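Local coordinates for protein SusD homolog (Bacteroides thetaiotaomicron, PDB 3EHM) that probably binds mucin O-glycans for a human gut symbiont, as a SusD-like outer membrane lipoprotein built on a tetratricopeptide-repeat helical scaffold, at residues N54-S59 with N448-W453; A79-T84 with M465-E470; D190-Y193 with N199-K202; A27-M32 with N126-I131. One frame throughout, in Å; residues are numbered along the deposited sequence.

Contact 1. Residues N54-S59 with N448-W453; sequences NTDLIS and NAVEAW
Val450 brings its CG2 methyl up to helix 47-57, where it lies 3.6 Å from the backbone oxygen Thr55 O. Next to it, Ala449 CB sits 3.6 Å from Asp56 O, so the tight part of the contact is two methyls laid against two carbonyl oxygens. The Asp56 side is looser. With CG beside its own backbone N (chi1 -69°), its carboxylate crosses the Val450 side chain at about a right angle, OD1 being 3.8 Å from Val450 CG2. OD2 stands 4.1 Å from Ala449 CB. No hydrogen bond joins the segments and no solvent side opens here, since every touching residue is buried. The carboxylate, probably charged, finds its partners away from the facing helix: Thr55 OG1 donates to Asp56 OD1 over 2.6 Å, and Arg135 of helix 116-140 forms a salt bridge to the same oxygen. A leucine in place of Asp56 would probably leave Arg135 without this counter-charge and the Thr55 hydroxyl without its acceptor. Because Asp56 OD2 also lies 3.8 Å from Ala449 N, in the first turn of helix 449-459, that helix start may further ease burial of the negative charge near the centre of the protein.

Contact 2. Residues A79-T84 with M465-E470; sequences ANWNFT and MKPMDE
The indole of Trp81 meets Pro467 obliquely, its CZ2 lying 4.1 Å from Pro467 CB, with the two side chains crossing at about a right angle. Around the indole, Ala79 O lies in the ring plane at the edge, Tyr63 makes an edge-to-face pair with it, and NE1 is hydrogen-bonded to Thr313 OG1. A second flat group, the Phe83 ring, carries Trp81 O on one face, 4.0 Å above the plane and shifted toward the rim; Phe489 pairs with it edge-to-face. Phe83 is also the centre of an inverse gamma turn, just ahead of helix 85-110.

The other half of the contact is polar. Asp469 holds its CG anti to the backbone N (chi1 -180°), which sets the carboxylate beside the Asn80 side chain. Their flat groups are turned 52° from each other, and Asn80 OD1 as modelled is 3.0 Å from Asp469 OD2. The carboxylate has firmer partners: OD2 forms a salt bridge with Arg475 NH1, while OD1 caps Ala471 N at the approach to helix 472-475. Arg475 NH1 also makes a weak hydrogen bond to Asn80 O. Two loops distant in sequence are thus joined by an apolar touch and by a shared arginine, whose positive charge probably keeps the buried Asp469 ionised beside the Asn80 amide.

Contact 3. Residues D190-Y193 with N199-K202; sequences DLIY and NWVK
Tyr193 and Trp200 form a T-shaped pair: the CD1 edge of the tyrosine points at the face of the indole, with its ring centroid 5.0 Å from that of the five-membered ring and the planes at 89°. Asn199 lays its CB over the centre of one tyrosine face, a CH-pi contact at 3.4 Å from CB to the Tyr193 centroid. Over the opposite face sits Ile192 CG2, 3.7 Å above the plane, sandwiching the phenol. Its hydroxyl is bonded to Ser244 O. Ile192 also leans CB on the benzene half of the indole, 4.0 Å from Trp200 CZ2.

Asp190 comes to the indole at its edge. Its CG stands anti to the backbone N (chi1 -176°), which puts OD1 by the amides that follow and leaves OD2 for the indole. Trp200 NE1 donates to Asp190 OD2 over 2.7 Å in an almost straight bond (168°) that stays close to the ring plane but is tilted well above the carboxylate plane. OD1 accepts from Ile192 N, closing an Asx turn, and from Tyr193 N one residue further, each at 2.8 Å; OD2 takes another bond from Gly195 N. An alanine for Asp190 is likely to leave the buried indole N-H and these backbone amides without their acceptor, freeing the turn to shift. A water completes the join, donating to both Tyr193 O and Asn199 OD1. One carboxylate thus shapes the loop ahead of helix 197-215 and fixes the rotation of Trp200, and the four bonds it accepts probably stabilise its negative charge.

Contact 4. Residues A27-M32 with N126-I131; sequences ARFMNM and NIVRNI
Met32, modelled as selenomethionine, reaches from helix 23-36 across to Val128 and Arg129 on helix 116-140. It starts at CB, which already lies 4.2 Å from Val128 CG1. CG stands beside the backbone N, and the chain runs on extended through chi2 to SE. There it bends (chi3 70°), bringing the terminal methyl onto the facing helix: CE is 3.6 Å from Arg129 N, 3.8 Å from Arg129 CB and 4.0 Å from Val128 CG1. Pro102 and Ile106 of helix 85-110 also touch this side chain, making it a three-helix junction.

Val128 points its two methyls at different partners. CG1 faces Met32, while CG2 meets the edge of the Phe29 ring, near its plane, 3.8 Å from Phe29 CE1. With CG anti to the backbone N (chi1 -177°), the Phe29 ring is carried off its helix to this methyl, although its CB does not point that way.

Arg129 lends only its root to the packing, since beyond CB it leads away. Its guanidinium lies edge-on to Asn130 OD1, NH2 donating over 3.1 Å in the plane of both groups, with a weak second bond from NE. Trp103 makes a cation-pi pair with the same group, and Tyr145 OH also bonds to Asn130 OD1. The two helical segments run in the same general direction, their axes inclined by 26° and 10.6 Å apart, in keeping with the helix-rich, tetratricopeptide-repeat character of the protein. No hydrogen bond crosses the contact: methyl, ring-edge and selenomethionine packing holds it, while the guanidinium finds its partners, Asn130 and Trp103, away from Met32, which probably eases burial of its charge.

Along the chain, contact 4 closes before contact 3 opens, and its segments alternate with those of contacts 1 and 2, which each join an early segment to one nearly 400 residues later and enclose contact 3. Contacts 3 and 4 lie 11 Å apart between centres and share a core, where Trp200 of helix 197-215 packs on Val128 and Phe29. Contact 1, near the middle of the protein, is 14 Å from contact 2 between centres and touches it through Ile58 and Ala79; contact 2 is on the far side from contacts 3 and 4, centres 37 and 32 Å away. Helix 116-140 carries contact 4 and also borders contact 1. Early and late chain thus close into one body.

Contact 1. Residues N54-S59 with N448-W453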
loop_
_atom_site.group_PDB
_atom_site.type_symbol
_atom_site.label_atom_id
_atom_site.label_comp_id
_atom_site.label_asym_id
_atom_site.label_seq_id
_atom_site.Cartn_x
_atom_site.Cartn_y
_atom_site.Cartn_z
ATOM N N ASN A 54 -5.117 -11.374 -3.209
ATOM C CA ASN A 54 -6.361 -10.636 -3.028
ATOM C C ASN A 54 -6.153 -9.204 -2.543
ATOM O O ASN A 54 -6.834 -8.284 -2.997
ATOM C CB ASN A 54 -7.248 -11.401 -2.034
ATOM C CG ASN A 54 -8.564 -10.698 -1.750
ATOM O OD1 ASN A 54 -8.903 -10.438 -0.592
ATOM N ND2 ASN A 54 -9.316 -10.397 -2.802
ATOM N N THR A 55 -5.202 -9.010 -1.636
ATOM C CA THR A 55 -4.954 -7.681 -1.086
ATOM C C THR A 55 -3.939 -6.832 -1.845
ATOM O O THR A 55 -4.155 -5.637 -2.041
ATOM C CB THR A 55 -4.461 -7.767 0.379
ATOM O OG1 THR A 55 -3.152 -8.353 0.411
ATOM C CG2 THR A 55 -5.402 -8.619 1.215
ATOM N N ASP A 56 -2.847 -7.454 -2.281
ATOM C CA ASP A 56 -1.768 -6.726 -2.941
ATOM C C ASP A 56 -1.374 -7.048 -4.384
ATOM O O ASP A 56 -1.239 -6.148 -5.215
ATOM C CB ASP A 56 -0.487 -6.863 -2.101
ATOM C CG ASP A 56 -0.555 -6.125 -0.772
ATOM O OD1 ASP A 56 -1.498 -6.346 0.023
ATOM O OD2 ASP A 56 0.369 -5.326 -0.516
ATOM N N LEU A 57 -1.174 -8.325 -4.674
ATOM C CA LEU A 57 -0.676 -8.739 -5.978
ATOM C C LEU A 57 -1.520 -8.643 -7.242
ATOM O O LEU A 57 -1.080 -8.038 -8.217
ATOM C CB LEU A 57 -0.108 -10.154 -5.865
ATOM C CG LEU A 57 0.814 -10.383 -4.664
ATOM C CD1 LEU A 57 1.471 -11.752 -4.803
ATOM C CD2 LEU A 57 1.880 -9.290 -4.581
ATOM N N ILE A 58 -2.709 -9.235 -7.259
ATOM C CA ILE A 58 -3.502 -9.183 -8.481
ATOM C C ILE A 58 -4.520 -8.052 -8.495
ATOM O O ILE A 58 -5.141 -7.778 -9.522
ATOM C CB ILE A 58 -4.205 -10.535 -8.750
ATOM C CG1 ILE A 58 -5.416 -10.710 -7.836
ATOM C CG2 ILE A 58 -3.214 -11.675 -8.517
ATOM C CD1 ILE A 58 -6.223 -11.964 -8.146
ATOM N N SER A 59 -4.678 -7.385 -7.358
ATOM C CA SER A 59 -5.608 -6.270 -7.264
ATOM C C SER A 59 -4.871 -4.927 -7.252
ATOM O O SER A 59 -4.423 -4.451 -8.300
ATOM C CB SER A 59 -6.479 -6.411 -6.010
ATOM O OG SER A 59 -5.680 -6.580 -4.849
ATOM N N ASN A 448 4.701 -2.142 -1.416
ATOM C CA ASN A 448 3.513 -1.836 -0.611
ATOM C C ASN A 448 2.420 -1.283 -1.535
ATOM O O ASN A 448 2.188 -0.072 -1.594
ATOM C CB ASN A 448 3.859 -0.801 0.460
ATOM C CG ASN A 448 2.820 -0.730 1.562
ATOM O OD1 ASN A 448 1.643 -1.037 1.350
ATOM N ND2 ASN A 448 3.248 -0.311 2.746
ATOM N N ALA A 449 1.750 -2.187 -2.245
ATOM C CA ALA A 449 0.706 -1.836 -3.206
ATOM C C ALA A 449 -0.508 -1.067 -2.689
ATOM O O ALA A 449 -0.957 -0.117 -3.332
ATOM C CB ALA A 449 0.236 -3.100 -3.924
ATOM N N VAL A 450 -1.060 -1.475 -1.551
ATOM C CA VAL A 450 -2.239 -0.788 -1.030
ATOM C C VAL A 450 -1.976 0.693 -0.773
ATOM O O VAL A 450 -2.780 1.542 -1.162
ATOM C CB VAL A 450 -2.758 -1.444 0.274
ATOM C CG1 VAL A 450 -3.963 -0.668 0.807
ATOM C CG2 VAL A 450 -3.159 -2.887 -0.002
ATOM N N GLU A 451 -0.855 1.005 -0.126
ATOM C CA GLU A 451 -0.523 2.399 0.165
ATOM C C GLU A 451 -0.345 3.191 -1.134
ATOM O O GLU A 451 -0.805 4.321 -1.246
ATOM C CB GLU A 451 0.752 2.471 1.011
ATOM C CG GLU A 451 1.167 3.869 1.459
ATOM C CD GLU A 451 0.105 4.587 2.282
ATOM O OE1 GLU A 451 -0.702 3.912 2.961
ATOM O OE2 GLU A 451 0.095 5.837 2.263
ATOM N N ALA A 452 0.317 2.589 -2.118
ATOM C CA ALA A 452 0.536 3.255 -3.397
ATOM C C ALA A 452 -0.792 3.493 -4.112
ATOM O O ALA A 452 -0.995 4.533 -4.739
ATOM C CB ALA A 452 1.456 2.416 -4.264
ATOM N N TRP A 453 -1.691 2.518 -4.018
ATOM C CA TRP A 453 -3.001 2.618 -4.644
ATOM C C TRP A 453 -3.820 3.711 -3.958
ATOM O O TRP A 453 -4.530 4.471 -4.611
ATOM C CB TRP A 453 -3.716 1.267 -4.556
ATOM C CG TRP A 453 -5.091 1.263 -5.128
ATOM C CD1 TRP A 453 -5.527 1.947 -6.228
ATOM C CD2 TRP A 453 -6.203 0.494 -4.666
ATOM N NE1 TRP A 453 -6.844 1.647 -6.482
ATOM C CE2 TRP A 453 -7.285 0.756 -5.538
ATOM C CE3 TRP A 453 -6.391 -0.398 -3.602
ATOM C CZ2 TRP A 453 -8.538 0.160 -5.378
ATOM C CZ3 TRP A 453 -7.643 -0.994 -3.444
ATOM C CH2 TRP A 453 -8.698 -0.709 -4.330
#

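Contact 2. Residues A79-T84 with M465-E470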
loop_
_atom_site.group_PDB
_atom_site.type_symbol
_atom_site.label_atom_id
_atom_site.label_comp_id
_atom_site.label_asym_id
_atom_site.label_seq_id
_atom_site.Cartn_x
_atom_site.Cartn_y
_atom_site.Cartn_z
ATOM N N ALA A 79 -9.074 -8.885 -10.187
ATOM C CA ALA A 79 -7.962 -8.541 -11.077
ATOM C C ALA A 79 -8.480 -7.734 -12.260
ATOM O O ALA A 79 -7.813 -6.818 -12.748
ATOM C CB ALA A 79 -7.260 -9.801 -11.567
ATOM N N ASN A 80 -9.677 -8.074 -12.720
ATOM C CA ASN A 80 -10.268 -7.357 -13.837
ATOM C C ASN A 80 -11.484 -6.548 -13.410
ATOM O O ASN A 80 -12.423 -6.334 -14.178
ATOM C CB ASN A 80 -10.599 -8.325 -14.965
ATOM C CG ASN A 80 -9.355 -8.796 -15.685
ATOM O OD1 ASN A 80 -9.055 -8.351 -16.796
ATOM N ND2 ASN A 80 -8.603 -9.680 -15.041
ATOM N N TRP A 81 -11.437 -6.119 -12.154
ATOM C CA TRP A 81 -12.450 -5.265 -11.553
ATOM C C TRP A 81 -13.840 -5.866 -11.377
ATOM O O TRP A 81 -14.819 -5.131 -11.264
ATOM C CB TRP A 81 -12.552 -3.966 -12.364
ATOM C CG TRP A 81 -11.230 -3.277 -12.635
ATOM C CD1 TRP A 81 -9.989 -3.854 -12.692
ATOM C CD2 TRP A 81 -11.043 -1.903 -12.992
ATOM N NE1 TRP A 81 -9.046 -2.926 -13.069
ATOM C CE2 TRP A 81 -9.667 -1.719 -13.260
ATOM C CE3 TRP A 81 -11.906 -0.808 -13.116
ATOM C CZ2 TRP A 81 -9.136 -0.482 -13.645
ATOM C CZ3 TRP A 81 -11.377 0.424 -13.500
ATOM C CH2 TRP A 81 -10.003 0.573 -13.759
ATOM N N ASN A 82 -13.936 -7.191 -11.358
ATOM C CA ASN A 82 -15.227 -7.840 -11.159
ATOM C C ASN A 82 -15.288 -8.184 -9.673
ATOM O O ASN A 82 -14.824 -9.244 -9.244
ATOM C CB ASN A 82 -15.328 -9.106 -12.013
ATOM C CG ASN A 82 -16.737 -9.661 -12.065
ATOM O OD1 ASN A 82 -17.023 -10.596 -12.817
ATOM N ND2 ASN A 82 -17.626 -9.090 -11.263
ATOM N N PHE A 83 -15.853 -7.273 -8.888
ATOM C CA PHE A 83 -15.933 -7.450 -7.445
ATOM C C PHE A 83 -17.075 -8.358 -6.997
ATOM O O PHE A 83 -18.086 -7.896 -6.467
ATOM C CB PHE A 83 -16.039 -6.079 -6.769
ATOM C CG PHE A 83 -14.897 -5.144 -7.097
ATOM C CD1 PHE A 83 -13.658 -5.641 -7.503
ATOM C CD2 PHE A 83 -15.047 -3.767 -6.957
ATOM C CE1 PHE A 83 -12.586 -4.777 -7.761
ATOM C CE2 PHE A 83 -13.980 -2.893 -7.210
ATOM C CZ PHE A 83 -12.750 -3.402 -7.613
ATOM N N THR A 84 -16.885 -9.658 -7.192
ATOM C CA THR A 84 -17.889 -10.656 -6.836
ATOM C C THR A 84 -18.099 -10.795 -5.338
ATOM O O THR A 84 -17.254 -10.400 -4.534
ATOM C CB THR A 84 -17.509 -12.030 -7.380
ATOM O OG1 THR A 84 -16.309 -12.475 -6.735
ATOM C CG2 THR A 84 -17.274 -11.956 -8.886
HETATM N N MSE A 465 -0.206 3.497 -16.410
HETATM C CA MSE A 465 -0.462 2.873 -17.699
HETATM C C MSE A 465 -1.945 2.528 -17.586
HETATM O O MSE A 465 -2.390 2.055 -16.540
HETATM C CB MSE A 465 0.359 1.585 -17.844
HETATM C CG MSE A 465 1.867 1.796 -17.956
HETATM SE SE MSE A 465 2.421 2.189 -19.769
HETATM C CE MSE A 465 4.344 2.098 -19.536
ATOM N N LYS A 466 -2.710 2.770 -18.644
ATOM C CA LYS A 466 -4.143 2.490 -18.619
ATOM C C LYS A 466 -4.415 0.991 -18.622
ATOM O O LYS A 466 -3.616 0.208 -19.129
ATOM C CB LYS A 466 -4.817 3.127 -19.835
ATOM C CG LYS A 466 -4.373 2.510 -21.148
ATOM C CD LYS A 466 -4.891 3.275 -22.355
ATOM C CE LYS A 466 -4.357 2.658 -23.640
ATOM N NZ LYS A 466 -4.137 3.696 -24.693
ATOM N N PRO A 467 -5.558 0.570 -18.060
ATOM C CA PRO A 467 -5.864 -0.861 -18.042
ATOM C C PRO A 467 -5.990 -1.420 -19.459
ATOM O O PRO A 467 -6.497 -0.755 -20.355
ATOM C CB PRO A 467 -7.176 -0.923 -17.260
ATOM C CG PRO A 467 -7.812 0.413 -17.548
ATOM C CD PRO A 467 -6.643 1.352 -17.441
HETATM N N MSE A 468 -5.517 -2.645 -19.656
HETATM C CA MSE A 468 -5.576 -3.277 -20.965
HETATM C C MSE A 468 -6.990 -3.759 -21.275
HETATM O O MSE A 468 -7.440 -3.692 -22.417
HETATM C CB MSE A 468 -4.607 -4.449 -21.013
HETATM C CG MSE A 468 -4.546 -5.135 -22.350
HETATM SE SE MSE A 468 -3.292 -6.593 -22.343
HETATM C CE MSE A 468 -2.620 -6.497 -20.543
ATOM N N ASP A 469 -7.677 -4.251 -20.248
ATOM C CA ASP A 469 -9.048 -4.733 -20.380
ATOM C C ASP A 469 -9.984 -3.527 -20.356
ATOM O O ASP A 469 -10.387 -3.061 -19.292
ATOM C CB ASP A 469 -9.376 -5.675 -19.218
ATOM C CG ASP A 469 -10.788 -6.226 -19.286
ATOM O OD1 ASP A 469 -11.486 -5.987 -20.300
ATOM O OD2 ASP A 469 -11.193 -6.904 -18.319
ATOM N N GLU A 470 -10.335 -3.028 -21.536
ATOM C CA GLU A 470 -11.200 -1.861 -21.637
ATOM C C GLU A 470 -12.614 -2.060 -21.099
ATOM O O GLU A 470 -13.373 -1.100 -20.972
ATOM C CB GLU A 470 -11.252 -1.378 -23.087
ATOM C CG GLU A 470 -9.914 -0.855 -23.595
ATOM C CD GLU A 470 -10.040 -0.093 -24.899
ATOM O OE1 GLU A 470 -10.477 -0.694 -25.905
ATOM O OE2 GLU A 470 -9.704 1.113 -24.914
#

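Contact 3. Residues D190-Y193 with N199-K202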
loop_
_atom_site.group_PDB
_atom_site.type_symbol
_atom_site.label_atom_id
_atom_site.label_comp_id
_atom_site.label_asym_id
_atom_site.label_seq_id
_atom_site.Cartn_x
_atom_site.Cartn_y
_atom_site.Cartn_z
ATOM N N ASP A 190 7.320 -10.229 19.606
ATOM C CA ASP A 190 7.365 -9.032 18.768
ATOM C C ASP A 190 8.193 -9.287 17.518
ATOM O O ASP A 190 9.421 -9.186 17.545
ATOM C CB ASP A 190 7.976 -7.869 19.551
ATOM C CG ASP A 190 7.966 -6.565 18.769
ATOM O OD1 ASP A 190 7.665 -6.592 17.556
ATOM O OD2 ASP A 190 8.269 -5.515 19.371
ATOM N N LEU A 191 7.519 -9.600 16.418
ATOM C CA LEU A 191 8.207 -9.889 15.166
ATOM C C LEU A 191 8.683 -8.632 14.446
ATOM O O LEU A 191 9.401 -8.724 13.451
ATOM C CB LEU A 191 7.282 -10.682 14.235
ATOM C CG LEU A 191 6.577 -11.897 14.846
ATOM C CD1 LEU A 191 5.683 -12.562 13.801
ATOM C CD2 LEU A 191 7.623 -12.884 15.356
ATOM N N ILE A 192 8.292 -7.461 14.939
ATOM C CA ILE A 192 8.680 -6.215 14.288
ATOM C C ILE A 192 9.860 -5.493 14.937
ATOM O O ILE A 192 10.847 -5.181 14.266
ATOM C CB ILE A 192 7.506 -5.208 14.245
ATOM C CG1 ILE A 192 6.223 -5.896 13.767
ATOM C CG2 ILE A 192 7.870 -4.029 13.332
ATOM C CD1 ILE A 192 6.304 -6.463 12.368
ATOM N N TYR A 193 9.760 -5.234 16.238
ATOM C CA TYR A 193 10.803 -4.493 16.943
ATOM C C TYR A 193 11.486 -5.165 18.134
ATOM O O TYR A 193 12.150 -4.494 18.917
ATOM C CB TYR A 193 10.236 -3.150 17.401
ATOM C CG TYR A 193 9.858 -2.211 16.273
ATOM C CD1 TYR A 193 8.590 -1.627 16.222
ATOM C CD2 TYR A 193 10.785 -1.857 15.294
ATOM C CE1 TYR A 193 8.256 -0.708 15.226
ATOM C CE2 TYR A 193 10.462 -0.935 14.290
ATOM C CZ TYR A 193 9.199 -0.365 14.267
ATOM O OH TYR A 193 8.883 0.566 13.304
ATOM N N ASN A 199 10.550 2.164 19.421
ATOM C CA ASN A 199 10.341 2.015 17.990
ATOM C C ASN A 199 8.845 1.922 17.696
ATOM O O ASN A 199 8.374 2.456 16.697
ATOM C CB ASN A 199 11.080 0.787 17.465
ATOM C CG ASN A 199 12.521 1.097 17.097
ATOM O OD1 ASN A 199 13.354 0.201 16.984
ATOM N ND2 ASN A 199 12.815 2.376 16.902
ATOM N N TRP A 200 8.093 1.258 18.570
ATOM C CA TRP A 200 6.654 1.162 18.360
ATOM C C TRP A 200 6.044 2.558 18.370
ATOM O O TRP A 200 5.100 2.839 17.628
ATOM C CB TRP A 200 5.999 0.291 19.434
ATOM C CG TRP A 200 6.054 -1.165 19.101
ATOM C CD1 TRP A 200 6.891 -2.102 19.633
ATOM C CD2 TRP A 200 5.269 -1.842 18.110
ATOM N NE1 TRP A 200 6.679 -3.322 19.032
ATOM C CE2 TRP A 200 5.689 -3.190 18.094
ATOM C CE3 TRP A 200 4.254 -1.439 17.233
ATOM C CZ2 TRP A 200 5.128 -4.141 17.232
ATOM C CZ3 TRP A 200 3.696 -2.385 16.374
ATOM C CH2 TRP A 200 4.136 -3.720 16.382
ATOM N N VAL A 201 6.592 3.435 19.207
ATOM C CA VAL A 201 6.105 4.805 19.285
ATOM C C VAL A 201 6.400 5.516 17.968
ATOM O O VAL A 201 5.553 6.230 17.435
ATOM C CB VAL A 201 6.775 5.574 20.447
ATOM C CG1 VAL A 201 6.484 7.062 20.327
ATOM C CG2 VAL A 201 6.255 5.044 21.786
ATOM N N LYS A 202 7.601 5.315 17.438
ATOM C CA LYS A 202 7.971 5.938 16.177
ATOM C C LYS A 202 7.043 5.462 15.069
ATOM O O LYS A 202 6.640 6.244 14.213
ATOM C CB LYS A 202 9.420 5.609 15.823
ATOM C CG LYS A 202 10.431 6.236 16.775
ATOM C CD LYS A 202 11.851 5.952 16.330
ATOM C CE LYS A 202 12.847 6.689 17.205
ATOM N NZ LYS A 202 14.227 6.543 16.674
HETATM O O HOH W 1 13.623 -2.447 17.442
#

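Contact 4. Residues A27-M32 with N126-I131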
loop_
_atom_site.group_PDB
_atom_site.type_symbol
_atom_site.label_atom_id
_atom_site.label_comp_id
_atom_site.label_asym_id
_atom_site.label_seq_id
_atom_site.Cartn_x
_atom_site.Cartn_y
_atom_site.Cartn_z
ATOM N N ALA A 27 0.522 -15.754 21.292
ATOM C CA ALA A 27 0.001 -16.346 20.065
ATOM C C ALA A 27 -0.930 -15.389 19.330
ATOM O O ALA A 27 -0.864 -15.256 18.109
ATOM C CB ALA A 27 -0.730 -17.645 20.386
ATOM N N ARG A 28 -1.802 -14.729 20.082
ATOM C CA ARG A 28 -2.744 -13.780 19.508
ATOM C C ARG A 28 -2.032 -12.611 18.839
ATOM O O ARG A 28 -2.397 -12.200 17.738
ATOM C CB ARG A 28 -3.677 -13.263 20.601
ATOM C CG ARG A 28 -4.688 -14.292 21.060
ATOM C CD ARG A 28 -5.217 -13.959 22.442
ATOM N NE ARG A 28 -6.355 -14.799 22.792
ATOM C CZ ARG A 28 -6.456 -15.481 23.925
ATOM N NH1 ARG A 28 -5.480 -15.424 24.822
ATOM N NH2 ARG A 28 -7.539 -16.209 24.167
ATOM N N PHE A 29 -1.012 -12.081 19.507
ATOM C CA PHE A 29 -0.260 -10.954 18.968
ATOM C C PHE A 29 0.514 -11.333 17.704
ATOM O O PHE A 29 0.599 -10.544 16.761
ATOM C CB PHE A 29 0.698 -10.404 20.031
ATOM C CG PHE A 29 1.459 -9.185 19.593
ATOM C CD1 PHE A 29 0.799 -8.111 18.999
ATOM C CD2 PHE A 29 2.835 -9.107 19.779
ATOM C CE1 PHE A 29 1.500 -6.977 18.596
ATOM C CE2 PHE A 29 3.546 -7.978 19.380
ATOM C CZ PHE A 29 2.876 -6.911 18.786
HETATM N N MSE A 30 1.077 -12.536 17.673
HETATM C CA MSE A 30 1.819 -12.949 16.489
HETATM C C MSE A 30 0.872 -13.182 15.316
HETATM O O MSE A 30 1.229 -12.936 14.165
HETATM C CB MSE A 30 2.655 -14.199 16.781
HETATM C CG MSE A 30 3.818 -13.926 17.724
HETATM SE SE MSE A 30 5.211 -15.267 17.642
HETATM C CE MSE A 30 4.222 -16.722 18.449
ATOM N N ASN A 31 -0.341 -13.643 15.612
ATOM C CA ASN A 31 -1.340 -13.869 14.573
ATOM C C ASN A 31 -1.668 -12.508 13.971
ATOM O O ASN A 31 -1.734 -12.358 12.749
ATOM C CB ASN A 31 -2.607 -14.497 15.172
ATOM C CG ASN A 31 -3.691 -14.757 14.128
ATOM O OD1 ASN A 31 -4.802 -15.176 14.462
ATOM N ND2 ASN A 31 -3.371 -14.518 12.864
HETATM N N MSE A 32 -1.855 -11.514 14.835
HETATM C CA MSE A 32 -2.165 -10.157 14.385
HETATM C C MSE A 32 -1.112 -9.620 13.425
HETATM O O MSE A 32 -1.437 -9.089 12.363
HETATM C CB MSE A 32 -2.268 -9.191 15.574
HETATM C CG MSE A 32 -3.549 -9.297 16.383
HETATM SE SE MSE A 32 -3.664 -7.830 17.661
HETATM C CE MSE A 32 -3.966 -6.383 16.407
ATOM N N ASN A 126 -3.095 -2.200 19.636
ATOM C CA ASN A 126 -3.929 -1.191 18.994
ATOM C C ASN A 126 -3.222 -0.581 17.776
ATOM O O ASN A 126 -3.854 -0.293 16.764
ATOM C CB ASN A 126 -4.308 -0.084 19.993
ATOM C CG ASN A 126 -5.395 -0.519 20.972
ATOM O OD1 ASN A 126 -6.139 -1.464 20.709
ATOM N ND2 ASN A 126 -5.505 0.187 22.094
ATOM N N ILE A 127 -1.913 -0.382 17.874
ATOM C CA ILE A 127 -1.160 0.178 16.755
ATOM C C ILE A 127 -1.186 -0.805 15.583
ATOM O O ILE A 127 -1.462 -0.423 14.445
ATOM C CB ILE A 127 0.307 0.458 17.145
ATOM C CG1 ILE A 127 0.358 1.557 18.211
ATOM C CG2 ILE A 127 1.114 0.863 15.902
ATOM C CD1 ILE A 127 1.749 1.791 18.788
ATOM N N VAL A 128 -0.905 -2.074 15.865
ATOM C CA VAL A 128 -0.921 -3.096 14.821
ATOM C C VAL A 128 -2.314 -3.179 14.195
ATOM O O VAL A 128 -2.449 -3.293 12.980
ATOM C CB VAL A 128 -0.528 -4.479 15.383
ATOM C CG1 VAL A 128 -0.677 -5.543 14.312
ATOM C CG2 VAL A 128 0.907 -4.439 15.876
ATOM N N ARG A 129 -3.349 -3.114 15.028
ATOM C CA ARG A 129 -4.717 -3.171 14.524
ATOM C C ARG A 129 -4.996 -1.986 13.599
ATOM O O ARG A 129 -5.576 -2.144 12.521
ATOM C CB ARG A 129 -5.719 -3.135 15.679
ATOM C CG ARG A 129 -7.161 -3.322 15.229
ATOM C CD ARG A 129 -8.151 -2.834 16.272
ATOM N NE ARG A 129 -8.175 -1.375 16.352
ATOM C CZ ARG A 129 -9.071 -0.682 17.045
ATOM N NH1 ARG A 129 -10.018 -1.313 17.723
ATOM N NH2 ARG A 129 -9.032 0.644 17.044
ATOM N N ASN A 130 -4.573 -0.801 14.022
ATOM C CA ASN A 130 -4.801 0.405 13.240
ATOM C C ASN A 130 -4.033 0.457 11.925
ATOM O O ASN A 130 -4.520 1.030 10.956
ATOM C CB ASN A 130 -4.515 1.646 14.090
ATOM C CG ASN A 130 -5.482 1.773 15.261
ATOM O OD1 ASN A 130 -6.631 1.340 15.175
ATOM N ND2 ASN A 130 -5.023 2.372 16.354
ATOM N N ILE A 131 -2.846 -0.138 11.871
ATOM C CA ILE A 131 -2.098 -0.145 10.616
ATOM C C ILE A 131 -2.888 -1.004 9.632
ATOM O O ILE A 131 -2.996 -0.684 8.450
ATOM C CB ILE A 131 -0.703 -0.763 10.772
ATOM C CG1 ILE A 131 0.155 0.105 11.687
ATOM C CG2 ILE A 131 -0.035 -0.884 9.400
ATOM C CD1 ILE A 131 1.498 -0.517 12.012
#